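PDB 4ZEM: translation initiation factor eIF2b-like protein,Translation initiation factor eIF2b-like protein from Chaetomium thermophilum, which probably serves as the beta subunit of eIF2B, the guanine nucleotide exchange factor that acts on translation initiation factor eIF2. Local coordinates for residues K241-N244 / S249-N252; V219-L224 / A237-K242; Q55-S60 / D66-R71. All blocks are in the same frame, centred on the assembly; numbering follows the deposited sequence.

Interaction 1: K241-N244 / S249-N252; sequences KKLN and STIN
Asn-244, near the end of helix 237-246, and Ser-249, the first residue of strand 249-252, bring the two backbones closest, with 5.8 Å between the CA of Asn-244 and the CA of Ser-249, and from there the strand diverges from residues 241-244. This is the second half of a beta-alpha-beta unit, where the chain turns from the covering helix into the next parallel strand, here an outermost strand of the sheet. Thr-250 carries the strand side of the contact, its CA-CB bond directed at the helix. Its methyl and its hydroxyl meet different neighbours. CG2 meets Leu-243 at a slant, 3.8 Å from CD1 of Leu-243 and 3.9 Å from CB of Leu-243. Leu-243, with CG opposite its own carbonyl carbon (chi1 -73°), turns its isobutyl group inward, where it also rests on Val-219 of the neighbouring strand and on Leu-208 of helix 202-214. The hydroxyl is turned to the exposed Asn-244 instead. With chi1 at 51°, OG1 of Thr-250 stands between its own backbone N and C, and the amide end of Asn-244 comes across it at about a right angle. Ser-249 and Ile-251 bond through their backbones to strand 218-222, which fixes the strand against the sheet while Thr-250 looks to the helix. Arg-240, one turn back along the helix, touches Thr-250 as well. Leucine suits the buried position because branched carbon fills the gap between helix and sheet, whereas asparagine suits the solvent-facing end of the helix. Beta-branched threonine is at home in an extended strand and offers one group to each. The chemistry is thus graded, with methyl packing toward the core and polar groups at the exposed side, so that burial of carbon joins helix to strand without relying on a charge.

Interaction 2: V219-L224 / A237-K242; sequences VILASL and AALRKK
In the Rossmann-like alpha/beta part of this chain, strand 218-222 and helix 237-246 form the first strand and the helix of a beta-alpha-beta crossover, and Leu-221 is the strand residue that meets Leu-239 and Arg-240 of the helix. Its CA-CB bond points at the helix, and its two methyls go to different partners. CD2 of Leu-221 meets CD2 of Leu-239 at 4.1 Å, an apolar contact between branched ends. CD1 of Leu-221 rests against the aliphatic part of Arg-240, lying 3.4 Å from CG of Arg-240 and 3.8 Å from CD of Arg-240. Leu-239 reaches toward the strand because its CG lies opposite its own backbone N (chi1 177°), and it also touches Glu-205 of helix 202-214. Leu-221 is buried and is also covered by Pro-200 and Tyr-236. Arginine serves at the border of the cluster because it is two groups in one: three methylenes that can lie on a leucine, and a polar head that need not be buried with them. The same methylenes also touch Thr-250 of the adjoining strand, and Asn-252 lies near the head, so the side chain spans two strands of the sheet. The backbone of the helix supplies its own bonding, Lys-241 N to Ala-237 O at 2.9 Å. A bend at chi3 (-77°) turns the head of Arg-240 out of the line of its methylenes; NE donates a hydrogen bond to the carbonyl O of Pro-235, just ahead of the helix, and CD1 of Leu-221 sits at the guanidinium edge, near its plane.

Interaction 3: Q55-S60 / D66-R71; sequences QVVAKS and DQLLYR
Leu-68 lays its CD1 methyl over the backbone and side chain of Val-57, 4.1 Å from CA of Val-57 and equally 4.1 Å from CG2 of Val-57. The two belong to consecutive helices, 43-59 and 65-82, joined by a short loop into a helical hairpin within the N-terminal helical part of the chain. With CG opposite its backbone N (chi1 -180°), Leu-68 extends toward the first helix. Helix 154-182 closes over the same spot, supplying Val-163 and Ile-167 to Val-57 and Leu-159 to Leu-68, so bulky aliphatic residues fit here. One turn along, Arg-71 meets the first helix through its methylenes and its backbone carbonyl: its O lies 4.0 Å and its CB 4.1 Å from CG1 of Val-56, the two side chains meeting at roughly a right angle, and its CG lies 3.6 Å from OG of Ser-60. The charged head passes beyond the interface, where NE bonds to the carbonyl O of Lys-61 in the connecting loop and so ties the second helix to the turn. Valine keeps the facing surface compact, and leucine supplies the longer reach needed to cross it. Serine suits position 60, the first residue to leave helical backbone angles, because its short hydroxyl can fold back on the last turn. There OG of Ser-60 donates to the carbonyl O of Val-56 at 2.7 Å, tilted 31° from the carbonyl plane, while N of Ser-60 reaches that same oxygen from the opposite face at 3.0 Å.

Interactions 1 and 2 touch and share helix 237-246, which packs on two adjacent parallel strands: an edge strand, 249-252, in interaction 1 and the inner strand, 218-222, in interaction 2. Place sets chemistry. The inner strand presents leucine to buried leucine and to arginine methylenes, whereas the edge strand presents a threonine, half methyl and half hydroxyl, to partly exposed surroundings. Interaction 3 lies on the other side of the chain's centre, its nearest atoms about 31 Å from both, and joins helix to helix instead of helix to sheet. Buried like interaction 2, it likewise uses the aliphatic part of an arginine beside an apolar core.

Interaction 1: K241-N244 / S249-N252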
ATOM      1  N   LYS A 241      13.142  18.198 -14.167  1.00 49.78           N
ATOM      2  CA  LYS A 241      12.590  19.263 -14.975  1.00 55.53           C
ATOM      3  C   LYS A 241      11.377  19.854 -14.285  1.00 52.08           C
ATOM      4  O   LYS A 241      11.192  21.062 -14.268  1.00 58.56           O
ATOM      5  CB  LYS A 241      12.215  18.741 -16.359  1.00 66.62           C
ATOM      6  CG  LYS A 241      11.767  19.816 -17.330  1.00 76.33           C
ATOM      7  CD  LYS A 241      11.539  19.243 -18.716  1.00 81.02           C
ATOM      8  CE  LYS A 241      11.162  20.330 -19.707  1.00 84.23           C
ATOM      9  NZ  LYS A 241      11.183  19.815 -21.102  1.00 91.75           N
ATOM     10  N   LYS A 242      10.544  18.993 -13.720  1.00 51.99           N
ATOM     11  CA  LYS A 242       9.359  19.458 -13.020  1.00 50.10           C
ATOM     12  C   LYS A 242       9.710  20.263 -11.772  1.00 51.70           C
ATOM     13  O   LYS A 242       9.093  21.281 -11.489  1.00 58.14           O
ATOM     14  CB  LYS A 242       8.436  18.290 -12.683  1.00 48.15           C
ATOM     15  CG  LYS A 242       6.996  18.704 -12.458  1.00 58.67           C
ATOM     16  CD  LYS A 242       6.085  17.496 -12.354  1.00 75.51           C
ATOM     17  CE  LYS A 242       4.649  17.918 -12.102  1.00 85.79           C
ATOM     18  NZ  LYS A 242       3.789  16.754 -11.758  1.00 88.84           N
ATOM     19  N   LEU A 243      10.712  19.803 -11.032  1.00 40.40           N
ATOM     20  CA  LEU A 243      11.146  20.476  -9.813  1.00 36.88           C
ATOM     21  C   LEU A 243      11.767  21.836 -10.070  1.00 48.55           C
ATOM     22  O   LEU A 243      11.517  22.790  -9.345  1.00 42.86           O
ATOM     23  CB  LEU A 243      12.123  19.600  -9.033  1.00 40.88           C
ATOM     24  CG  LEU A 243      11.540  18.393  -8.308  1.00 41.95           C
ATOM     25  CD1 LEU A 243      12.642  17.586  -7.653  1.00 30.08           C
ATOM     26  CD2 LEU A 243      10.511  18.828  -7.284  1.00 36.66           C
ATOM     27  N   ASN A 244      12.583  21.911 -11.111  1.00 38.64           N
ATOM     28  CA  ASN A 244      13.254  23.148 -11.482  1.00 42.81           C
ATOM     29  C   ASN A 244      12.260  24.238 -11.867  1.00 47.08           C
ATOM     30  O   ASN A 244      12.441  25.402 -11.513  1.00 52.50           O
ATOM     31  CB  ASN A 244      14.238  22.907 -12.633  1.00 36.26           C
ATOM     32  CG  ASN A 244      15.405  22.016 -12.234  1.00 54.45           C
ATOM     33  OD1 ASN A 244      15.752  21.904 -11.053  1.00 47.35           O
ATOM     34  ND2 ASN A 244      16.019  21.374 -13.224  1.00 36.48           N
ATOM     35  N   SER A 249      15.810  23.735  -6.694  1.00 35.95           N
ATOM     36  CA  SER A 249      17.114  23.324  -7.192  1.00 34.20           C
ATOM     37  C   SER A 249      17.299  21.823  -7.030  1.00 38.68           C
ATOM     38  O   SER A 249      16.809  21.224  -6.069  1.00 38.56           O
ATOM     39  CB  SER A 249      18.239  24.095  -6.487  1.00 36.17           C
ATOM     40  OG  SER A 249      18.138  25.483  -6.772  1.00 39.93           O
ATOM     41  N   THR A 250      17.986  21.216  -7.989  1.00 35.58           N
ATOM     42  CA  THR A 250      18.244  19.781  -7.948  1.00 39.50           C
ATOM     43  C   THR A 250      19.724  19.486  -8.084  1.00 40.94           C
ATOM     44  O   THR A 250      20.440  20.133  -8.855  1.00 39.75           O
ATOM     45  CB  THR A 250      17.465  19.015  -9.037  1.00 36.09           C
ATOM     46  OG1 THR A 250      17.691  19.636 -10.313  1.00 40.31           O
ATOM     47  CG2 THR A 250      15.980  19.037  -8.733  1.00 36.90           C
ATOM     48  N   ILE A 251      20.171  18.516  -7.296  1.00 36.42           N
ATOM     49  CA  ILE A 251      21.557  18.101  -7.293  1.00 37.52           C
ATOM     50  C   ILE A 251      21.675  16.630  -7.655  1.00 38.18           C
ATOM     51  O   ILE A 251      20.935  15.795  -7.146  1.00 49.01           O
ATOM     52  CB  ILE A 251      22.202  18.360  -5.916  1.00 39.80           C
ATOM     53  CG1 ILE A 251      22.243  19.871  -5.646  1.00 38.90           C
ATOM     54  CG2 ILE A 251      23.599  17.748  -5.845  1.00 36.26           C
ATOM     55  CD1 ILE A 251      22.817  20.269  -4.291  1.00 34.95           C
ATOM     56  N   ASN A 252      22.577  16.327  -8.577  1.00 45.57           N
ATOM     57  CA  ASN A 252      22.902  14.946  -8.901  1.00 47.60           C
ATOM     58  C   ASN A 252      24.204  14.566  -8.224  1.00 46.85           C
ATOM     59  O   ASN A 252      25.207  15.263  -8.362  1.00 56.13           O
ATOM     60  CB  ASN A 252      23.000  14.733 -10.413  1.00 55.14           C
ATOM     61  CG  ASN A 252      21.652  14.462 -11.046  1.00 70.93           C
ATOM     62  OD1 ASN A 252      20.874  13.642 -10.553  1.00 80.72           O
ATOM     63  ND2 ASN A 252      21.362  15.159 -12.139  1.00 78.64           N
TER

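Interaction 2: V219-L224 / A237-K242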
ATOM      1  N   VAL A 219      16.651  19.635  -3.775  1.00 37.04           N
ATOM      2  CA  VAL A 219      16.511  18.187  -3.749  1.00 39.71           C
ATOM      3  C   VAL A 219      17.753  17.513  -4.323  1.00 41.24           C
ATOM      4  O   VAL A 219      18.191  17.824  -5.432  1.00 39.35           O
ATOM      5  CB  VAL A 219      15.261  17.738  -4.534  1.00 35.77           C
ATOM      6  CG1 VAL A 219      15.191  16.222  -4.637  1.00 34.92           C
ATOM      7  CG2 VAL A 219      14.022  18.274  -3.869  1.00 32.66           C
ATOM      8  N   ILE A 220      18.309  16.581  -3.559  1.00 32.31           N
ATOM      9  CA  ILE A 220      19.466  15.820  -4.001  1.00 38.46           C
ATOM     10  C   ILE A 220      19.021  14.404  -4.359  1.00 49.79           C
ATOM     11  O   ILE A 220      18.428  13.698  -3.537  1.00 43.17           O
ATOM     12  CB  ILE A 220      20.569  15.765  -2.926  1.00 47.39           C
ATOM     13  CG1 ILE A 220      21.027  17.176  -2.533  1.00 48.50           C
ATOM     14  CG2 ILE A 220      21.749  14.937  -3.413  1.00 51.05           C
ATOM     15  CD1 ILE A 220      20.268  17.767  -1.359  1.00 44.78           C
ATOM     16  N   LEU A 221      19.250  14.020  -5.608  1.00 43.79           N
ATOM     17  CA  LEU A 221      18.848  12.704  -6.073  1.00 46.25           C
ATOM     18  C   LEU A 221      20.053  11.773  -6.096  1.00 57.71           C
ATOM     19  O   LEU A 221      21.027  12.017  -6.811  1.00 64.86           O
ATOM     20  CB  LEU A 221      18.206  12.802  -7.455  1.00 43.67           C
ATOM     21  CG  LEU A 221      16.952  13.676  -7.534  1.00 48.66           C
ATOM     22  CD1 LEU A 221      16.594  13.938  -8.970  1.00 54.40           C
ATOM     23  CD2 LEU A 221      15.788  13.003  -6.840  1.00 40.72           C
ATOM     24  N   ALA A 222      19.998  10.725  -5.284  1.00 55.12           N
ATOM     25  CA  ALA A 222      21.099   9.779  -5.192  1.00 55.35           C
ATOM     26  C   ALA A 222      20.632   8.353  -5.439  1.00 55.30           C
ATOM     27  O   ALA A 222      19.572   7.945  -4.964  1.00 58.51           O
ATOM     28  CB  ALA A 222      21.771   9.879  -3.834  1.00 56.16           C
ATOM     29  N   SER A 223      21.412   7.603  -6.205  1.00 62.41           N
ATOM     30  CA  SER A 223      21.153   6.181  -6.358  1.00 66.78           C
ATOM     31  C   SER A 223      22.480   5.450  -6.323  1.00 76.41           C
ATOM     32  O   SER A 223      23.436   5.870  -6.975  1.00 95.34           O
ATOM     33  CB  SER A 223      20.416   5.897  -7.666  1.00 67.55           C
ATOM     34  OG  SER A 223      20.320   4.503  -7.896  1.00 80.95           O
ATOM     35  N   LEU A 224      22.556   4.358  -5.574  1.00 81.59           N
ATOM     36  CA  LEU A 224      23.799   3.597  -5.550  1.00102.06           C
ATOM     37  C   LEU A 224      23.886   2.698  -6.781  1.00100.33           C
ATOM     38  O   LEU A 224      24.975   2.365  -7.242  1.00105.31           O
ATOM     39  CB  LEU A 224      23.917   2.786  -4.256  1.00103.45           C
ATOM     40  CG  LEU A 224      24.020   3.654  -2.995  1.00 96.67           C
ATOM     41  CD1 LEU A 224      24.092   2.804  -1.730  1.00 86.72           C
ATOM     42  CD2 LEU A 224      25.212   4.608  -3.083  1.00 98.23           C
ATOM     43  N   ALA A 237      15.302  12.727 -15.176  1.00 58.28           N
ATOM     44  CA  ALA A 237      15.265  13.970 -15.921  1.00 55.19           C
ATOM     45  C   ALA A 237      13.900  14.636 -15.869  1.00 55.01           C
ATOM     46  O   ALA A 237      13.807  15.846 -15.737  1.00 71.18           O
ATOM     47  CB  ALA A 237      15.685  13.731 -17.360  1.00 46.42           C
ATOM     48  N   ALA A 238      12.836  13.856 -15.988  1.00 55.07           N
ATOM     49  CA  ALA A 238      11.504  14.437 -15.947  1.00 56.55           C
ATOM     50  C   ALA A 238      11.198  15.065 -14.597  1.00 57.95           C
ATOM     51  O   ALA A 238      10.675  16.176 -14.518  1.00 62.68           O
ATOM     52  CB  ALA A 238      10.464  13.389 -16.290  1.00 50.90           C
ATOM     53  N   LEU A 239      11.547  14.351 -13.535  1.00 55.67           N
ATOM     54  CA  LEU A 239      11.300  14.829 -12.189  1.00 50.00           C
ATOM     55  C   LEU A 239      12.080  16.100 -11.941  1.00 48.14           C
ATOM     56  O   LEU A 239      11.562  17.060 -11.385  1.00 44.07           O
ATOM     57  CB  LEU A 239      11.735  13.777 -11.179  1.00 32.61           C
ATOM     58  CG  LEU A 239      11.627  14.104  -9.695  1.00 43.99           C
ATOM     59  CD1 LEU A 239      10.171  14.325  -9.337  1.00 38.14           C
ATOM     60  CD2 LEU A 239      12.214  13.008  -8.833  1.00 45.96           C
ATOM     61  N   ARG A 240      13.331  16.104 -12.377  1.00 45.02           N
ATOM     62  CA  ARG A 240      14.186  17.264 -12.203  1.00 55.03           C
ATOM     63  C   ARG A 240      13.636  18.450 -12.964  1.00 50.70           C
ATOM     64  O   ARG A 240      13.655  19.569 -12.475  1.00 52.96           O
ATOM     65  CB  ARG A 240      15.620  16.958 -12.626  1.00 35.11           C
ATOM     66  CG  ARG A 240      16.368  16.115 -11.613  1.00 51.06           C
ATOM     67  CD  ARG A 240      17.836  15.955 -11.957  1.00 61.41           C
ATOM     68  NE  ARG A 240      18.052  14.985 -13.020  1.00 71.20           N
ATOM     69  CZ  ARG A 240      18.475  15.293 -14.239  1.00 74.04           C
ATOM     70  NH1 ARG A 240      18.739  16.549 -14.557  1.00 73.83           N
ATOM     71  NH2 ARG A 240      18.642  14.341 -15.139  1.00 80.34           N
ATOM     72  N   LYS A 241      13.142  18.198 -14.167  1.00 49.78           N
ATOM     73  CA  LYS A 241      12.590  19.263 -14.975  1.00 55.53           C
ATOM     74  C   LYS A 241      11.377  19.854 -14.285  1.00 52.08           C
ATOM     75  O   LYS A 241      11.192  21.062 -14.268  1.00 58.56           O
ATOM     76  CB  LYS A 241      12.215  18.741 -16.359  1.00 66.62           C
ATOM     77  CG  LYS A 241      11.767  19.816 -17.330  1.00 76.33           C
ATOM     78  CD  LYS A 241      11.539  19.243 -18.716  1.00 81.02           C
ATOM     79  CE  LYS A 241      11.162  20.330 -19.707  1.00 84.23           C
ATOM     80  NZ  LYS A 241      11.183  19.815 -21.102  1.00 91.75           N
ATOM     81  N   LYS A 242      10.544  18.993 -13.720  1.00 51.99           N
ATOM     82  CA  LYS A 242       9.359  19.458 -13.020  1.00 50.10           C
ATOM     83  C   LYS A 242       9.710  20.263 -11.772  1.00 51.70           C
ATOM     84  O   LYS A 242       9.093  21.281 -11.489  1.00 58.14           O
ATOM     85  CB  LYS A 242       8.436  18.290 -12.683  1.00 48.15           C
ATOM     86  CG  LYS A 242       6.996  18.704 -12.458  1.00 58.67           C
ATOM     87  CD  LYS A 242       6.085  17.496 -12.354  1.00 75.51           C
ATOM     88  CE  LYS A 242       4.649  17.918 -12.102  1.00 85.79           C
ATOM     89  NZ  LYS A 242       3.789  16.754 -11.758  1.00 88.84           N
TER

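Interaction 3: Q55-S60 / D66-R71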
ATOM      1  N   GLN A  55     -15.123  -7.879  -7.207  1.00 49.49           N
ATOM      2  CA  GLN A  55     -15.836  -8.705  -8.167  1.00 57.74           C
ATOM      3  C   GLN A  55     -16.065 -10.106  -7.603  1.00 63.81           C
ATOM      4  O   GLN A  55     -17.059 -10.760  -7.920  1.00 70.84           O
ATOM      5  CB  GLN A  55     -15.049  -8.797  -9.474  1.00 53.29           C
ATOM      6  CG  GLN A  55     -15.200  -7.595 -10.376  1.00 65.55           C
ATOM      7  CD  GLN A  55     -16.639  -7.311 -10.754  1.00 79.47           C
ATOM      8  OE1 GLN A  55     -17.410  -8.224 -11.048  1.00 84.35           O
ATOM      9  NE2 GLN A  55     -17.007  -6.034 -10.750  1.00 80.85           N
ATOM     10  N   VAL A  56     -15.145 -10.553  -6.752  1.00 62.07           N
ATOM     11  CA  VAL A  56     -15.307 -11.816  -6.040  1.00 64.91           C
ATOM     12  C   VAL A  56     -16.507 -11.742  -5.100  1.00 64.29           C
ATOM     13  O   VAL A  56     -17.326 -12.654  -5.054  1.00 66.19           O
ATOM     14  CB  VAL A  56     -14.033 -12.178  -5.247  1.00 61.73           C
ATOM     15  CG1 VAL A  56     -14.282 -13.347  -4.316  1.00 50.10           C
ATOM     16  CG2 VAL A  56     -12.891 -12.483  -6.199  1.00 61.88           C
ATOM     17  N   VAL A  57     -16.619 -10.638  -4.370  1.00 61.74           N
ATOM     18  CA  VAL A  57     -17.754 -10.425  -3.478  1.00 59.93           C
ATOM     19  C   VAL A  57     -19.048 -10.403  -4.289  1.00 60.42           C
ATOM     20  O   VAL A  57     -20.053 -10.987  -3.891  1.00 70.63           O
ATOM     21  CB  VAL A  57     -17.614  -9.118  -2.669  1.00 57.70           C
ATOM     22  CG1 VAL A  57     -18.884  -8.841  -1.876  1.00 59.64           C
ATOM     23  CG2 VAL A  57     -16.413  -9.204  -1.739  1.00 47.25           C
ATOM     24  N   ALA A  58     -19.006  -9.730  -5.433  1.00 62.91           N
ATOM     25  CA  ALA A  58     -20.180  -9.575  -6.286  1.00 61.69           C
ATOM     26  C   ALA A  58     -20.612 -10.846  -7.029  1.00 60.54           C
ATOM     27  O   ALA A  58     -21.790 -11.177  -7.047  1.00 74.31           O
ATOM     28  CB  ALA A  58     -19.935  -8.461  -7.293  1.00 57.05           C
ATOM     29  N   LYS A  59     -19.670 -11.536  -7.662  1.00 61.53           N
ATOM     30  CA  LYS A  59     -20.015 -12.641  -8.552  1.00 62.04           C
ATOM     31  C   LYS A  59     -19.848 -14.061  -8.001  1.00 66.53           C
ATOM     32  O   LYS A  59     -20.473 -14.984  -8.518  1.00 65.90           O
ATOM     33  CB  LYS A  59     -19.216 -12.516  -9.848  1.00 67.69           C
ATOM     34  CG  LYS A  59     -19.445 -11.212 -10.594  1.00 63.09           C
ATOM     35  CD  LYS A  59     -18.740 -11.236 -11.938  1.00 83.18           C
ATOM     36  CE  LYS A  59     -19.225 -10.125 -12.851  1.00 88.62           C
ATOM     37  NZ  LYS A  59     -18.803 -10.360 -14.262  1.00 95.01           N
ATOM     38  N   SER A  60     -18.997 -14.264  -6.997  1.00 60.25           N
ATOM     39  CA  SER A  60     -18.811 -15.617  -6.462  1.00 61.44           C
ATOM     40  C   SER A  60     -20.077 -16.109  -5.745  1.00 67.81           C
ATOM     41  O   SER A  60     -20.943 -15.311  -5.383  1.00 63.68           O
ATOM     42  CB  SER A  60     -17.601 -15.679  -5.528  1.00 58.75           C
ATOM     43  OG  SER A  60     -17.896 -15.119  -4.262  1.00 70.23           O
ATOM     44  N   ASP A  66     -19.009 -16.748   6.368  1.00 72.85           N
ATOM     45  CA  ASP A  66     -17.942 -17.735   6.439  1.00 77.15           C
ATOM     46  C   ASP A  66     -17.526 -18.178   5.043  1.00 76.87           C
ATOM     47  O   ASP A  66     -16.338 -18.362   4.781  1.00 73.83           O
ATOM     48  CB  ASP A  66     -18.388 -18.927   7.279  1.00 85.74           C
ATOM     49  CG  ASP A  66     -18.526 -18.575   8.745  1.00 94.03           C
ATOM     50  OD1 ASP A  66     -17.638 -17.871   9.274  1.00 98.35           O
ATOM     51  OD2 ASP A  66     -19.530 -18.980   9.365  1.00 94.91           O
ATOM     52  N   GLN A  67     -18.496 -18.330   4.144  1.00 65.31           N
ATOM     53  CA  GLN A  67     -18.175 -18.710   2.774  1.00 70.28           C
ATOM     54  C   GLN A  67     -17.688 -17.508   1.965  1.00 70.38           C
ATOM     55  O   GLN A  67     -16.905 -17.661   1.030  1.00 71.38           O
ATOM     56  CB  GLN A  67     -19.394 -19.327   2.078  1.00 67.70           C
ATOM     57  CG  GLN A  67     -19.866 -20.664   2.628  1.00 72.26           C
ATOM     58  CD  GLN A  67     -21.319 -20.944   2.276  1.00 80.17           C
ATOM     59  OE1 GLN A  67     -22.012 -20.081   1.732  1.00 85.83           O
ATOM     60  NE2 GLN A  67     -21.786 -22.151   2.581  1.00 80.12           N
ATOM     61  N   LEU A  68     -18.117 -16.309   2.350  1.00 59.17           N
ATOM     62  CA  LEU A  68     -17.608 -15.093   1.724  1.00 59.13           C
ATOM     63  C   LEU A  68     -16.142 -14.869   2.072  1.00 60.85           C
ATOM     64  O   LEU A  68     -15.338 -14.509   1.211  1.00 63.64           O
ATOM     65  CB  LEU A  68     -18.433 -13.877   2.139  1.00 55.51           C
ATOM     66  CG  LEU A  68     -17.963 -12.557   1.514  1.00 60.76           C
ATOM     67  CD1 LEU A  68     -17.906 -12.657  -0.017  1.00 53.34           C
ATOM     68  CD2 LEU A  68     -18.849 -11.400   1.946  1.00 56.35           C
ATOM     69  N   LEU A  69     -15.805 -15.095   3.338  1.00 63.31           N
ATOM     70  CA  LEU A  69     -14.429 -14.977   3.812  1.00 61.19           C
ATOM     71  C   LEU A  69     -13.527 -15.986   3.122  1.00 61.53           C
ATOM     72  O   LEU A  69     -12.392 -15.669   2.753  1.00 64.69           O
ATOM     73  CB  LEU A  69     -14.367 -15.182   5.322  1.00 60.83           C
ATOM     74  CG  LEU A  69     -15.044 -14.146   6.209  1.00 54.41           C
ATOM     75  CD1 LEU A  69     -15.128 -14.687   7.618  1.00 58.93           C
ATOM     76  CD2 LEU A  69     -14.266 -12.843   6.185  1.00 60.10           C
ATOM     77  N   TYR A  70     -14.037 -17.202   2.955  1.00 55.98           N
ATOM     78  CA  TYR A  70     -13.279 -18.261   2.308  1.00 62.71           C
ATOM     79  C   TYR A  70     -13.016 -17.881   0.852  1.00 65.27           C
ATOM     80  O   TYR A  70     -11.915 -18.090   0.339  1.00 64.79           O
ATOM     81  CB  TYR A  70     -14.014 -19.607   2.395  1.00 61.23           C
ATOM     82  CG  TYR A  70     -13.323 -20.718   1.636  1.00 63.18           C
ATOM     83  CD1 TYR A  70     -12.410 -21.547   2.274  1.00 65.11           C
ATOM     84  CD2 TYR A  70     -13.567 -20.928   0.282  1.00 68.37           C
ATOM     85  CE1 TYR A  70     -11.764 -22.554   1.590  1.00 67.41           C
ATOM     86  CE2 TYR A  70     -12.922 -21.931  -0.414  1.00 67.77           C
ATOM     87  CZ  TYR A  70     -12.023 -22.746   0.246  1.00 76.45           C
ATOM     88  OH  TYR A  70     -11.383 -23.754  -0.438  1.00 76.16           O
ATOM     89  N   ARG A  71     -14.029 -17.318   0.194  1.00 65.39           N
ATOM     90  CA  ARG A  71     -13.912 -16.932  -1.210  1.00 64.46           C
ATOM     91  C   ARG A  71     -12.840 -15.879  -1.426  1.00 60.22           C
ATOM     92  O   ARG A  71     -12.000 -16.007  -2.317  1.00 65.87           O
ATOM     93  CB  ARG A  71     -15.242 -16.388  -1.735  1.00 54.77           C
ATOM     94  CG  ARG A  71     -16.287 -17.442  -1.979  1.00 58.19           C
ATOM     95  CD  ARG A  71     -15.745 -18.517  -2.881  1.00 60.18           C
ATOM     96  NE  ARG A  71     -16.758 -19.506  -3.213  1.00 79.03           N
ATOM     97  CZ  ARG A  71     -16.489 -20.647  -3.829  1.00 80.88           C
ATOM     98  NH1 ARG A  71     -15.238 -20.925  -4.165  1.00 88.67           N
ATOM     99  NH2 ARG A  71     -17.462 -21.506  -4.103  1.00 70.54           N
TER